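Protein argonaute (Methanocaldococcus jannaschii, PDB 5G5S) uses short single-stranded DNA guides to bind complementary target DNA and cut it, and may defend the cell against invading genetic elements. Local coordinates at residues Lys292-Arg295 with Phe296-Asn299. Numbering follows the deposited sequence.
Sequences KKLR and FIDN. With MG (magnesium ion), chain B.
Leu294 and Ile297 turn their carbonyl oxygens onto one magnesium ion, and Asn299 adds its side-chain oxygen, making a cation-binding loop at the C-terminal end of helix 280-293. Leu294 to Ile297 is a type I beta turn, whose two end carbonyls converge on the metal at 2.5 Å (Leu294 O to magnesium) and 2.4 Å (Ile297 O to magnesium). Asn299 OD1 binds more closely, 2.2 Å from the magnesium. Its amide oxygen is a neutral, partly negative donor like the backbone carbonyls beside it, on a side chain short enough to place it at the metal; chi1 (-53°) sets the amide beside the backbone N of Asn299, and OD1 lies close to Lys292 CA in the helix's last turn. Ala291 O, from the helix itself, completes the four protein ligands. The cation can thus offset the mutual repulsion of carbonyl oxygens such as Leu294 O and Ile297 O, only 3.3 Å apart.

The side chains of Leu294, Phe296 and Ile297 are apolar. The forked end of Leu294 divides its contacts: CD1 meets Phe296 CD2 at 3.7 Å, while CD2 lies 3.8 Å from Ile297 CD1. Ile121 of helix 114-122 and Leu153 of strand 150-163 extend this packing, so the loop joins helix 280-293 to both elements. Further out, Arg295 lays its aliphatic stem over Phe296 in a CH-pi contact, CG standing 7° off the ring normal. Its guanidinium is held by a salt bridge from NE to Glu117 OE1. The guanidinium and ring planes are 49° apart, and the ring presents Phe296 CE1 over the centre of the guanidinium's face, 3.4 Å from Arg295 NH2.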
loop_
_atom_site.group_PDB
_atom_site.type_symbol
_atom_site.label_atom_id
_atom_site.label_comp_id
_atom_site.label_asym_id
_atom_site.label_seq_id
_atom_site.Cartn_x
_atom_site.Cartn_y
_atom_site.Cartn_z
ATOM N N LYS A 292 0.224 23.192 -21.764
ATOM C CA LYS A 292 0.135 24.121 -22.890
ATOM C C LYS A 292 -0.903 25.219 -22.666
ATOM O O LYS A 292 -0.673 26.370 -23.051
ATOM C CB LYS A 292 -0.151 23.365 -24.193
ATOM C CG LYS A 292 1.084 22.712 -24.795
ATOM C CD LYS A 292 0.732 21.877 -26.012
ATOM C CE LYS A 292 1.888 21.010 -26.442
ATOM N NZ LYS A 292 1.554 20.205 -27.645
ATOM N N LYS A 293 -2.030 24.868 -22.031
ATOM C CA LYS A 293 -3.113 25.798 -21.737
ATOM C C LYS A 293 -2.876 26.561 -20.427
ATOM O O LYS A 293 -3.615 27.500 -20.125
ATOM C CB LYS A 293 -4.460 25.054 -21.723
ATOM N N LEU A 294 -1.840 26.165 -19.655
ATOM C CA LEU A 294 -1.502 26.795 -18.383
ATOM C C LEU A 294 -0.402 27.856 -18.532
ATOM O O LEU A 294 0.753 27.527 -18.824
ATOM C CB LEU A 294 -1.168 25.735 -17.310
ATOM C CG LEU A 294 -1.172 26.211 -15.849
ATOM C CD1 LEU A 294 -2.569 26.644 -15.395
ATOM C CD2 LEU A 294 -0.637 25.141 -14.935
ATOM N N ARG A 295 -0.797 29.139 -18.365
ATOM C CA ARG A 295 0.054 30.333 -18.491
ATOM C C ARG A 295 1.210 30.426 -17.484
ATOM O O ARG A 295 2.226 31.048 -17.801
ATOM C CB ARG A 295 -0.799 31.621 -18.455
ATOM C CG ARG A 295 -1.547 31.885 -17.143
ATOM C CD ARG A 295 -2.485 33.071 -17.245
ATOM N NE ARG A 295 -3.151 33.358 -15.971
ATOM C CZ ARG A 295 -2.745 34.273 -15.095
ATOM N NH1 ARG A 295 -1.660 34.999 -15.336
ATOM N NH2 ARG A 295 -3.416 34.464 -13.967
ATOM N N PHE A 296 1.052 29.826 -16.279
ATOM C CA PHE A 296 2.036 29.870 -15.194
ATOM C C PHE A 296 3.316 29.085 -15.450
ATOM O O PHE A 296 4.338 29.366 -14.812
ATOM C CB PHE A 296 1.406 29.426 -13.857
ATOM C CG PHE A 296 0.108 30.109 -13.500
ATOM C CD1 PHE A 296 0.068 31.477 -13.251
ATOM C CD2 PHE A 296 -1.072 29.387 -13.403
ATOM C CE1 PHE A 296 -1.133 32.109 -12.930
ATOM C CE2 PHE A 296 -2.274 30.021 -13.084
ATOM C CZ PHE A 296 -2.297 31.375 -12.847
ATOM N N ILE A 297 3.262 28.083 -16.353
ATOM C CA ILE A 297 4.391 27.185 -16.622
ATOM C C ILE A 297 4.850 27.122 -18.087
ATOM O O ILE A 297 4.080 27.437 -18.999
ATOM C CB ILE A 297 4.055 25.761 -16.083
ATOM C CG1 ILE A 297 2.808 25.150 -16.809
ATOM C CG2 ILE A 297 3.912 25.760 -14.548
ATOM C CD1 ILE A 297 2.477 23.656 -16.504
ATOM N N ASP A 298 6.096 26.656 -18.304
ATOM C CA ASP A 298 6.647 26.386 -19.632
ATOM C C ASP A 298 6.035 25.040 -20.051
ATOM O O ASP A 298 5.714 24.204 -19.191
ATOM C CB ASP A 298 8.188 26.309 -19.606
ATOM C CG ASP A 298 8.909 27.605 -19.260
ATOM O OD1 ASP A 298 8.407 28.690 -19.634
ATOM O OD2 ASP A 298 10.006 27.532 -18.677
ATOM N N ASN A 299 5.831 24.851 -21.356
ATOM C CA ASN A 299 5.162 23.683 -21.931
ATOM C C ASN A 299 5.968 22.374 -22.002
ATOM O O ASN A 299 5.369 21.298 -22.028
ATOM C CB ASN A 299 4.562 24.053 -23.294
ATOM C CG ASN A 299 3.673 25.276 -23.254
ATOM O OD1 ASN A 299 3.031 25.588 -22.238
ATOM N ND2 ASN A 299 3.638 26.011 -24.354
HETATM MG MG MG B . 2.383 26.490 -20.392
#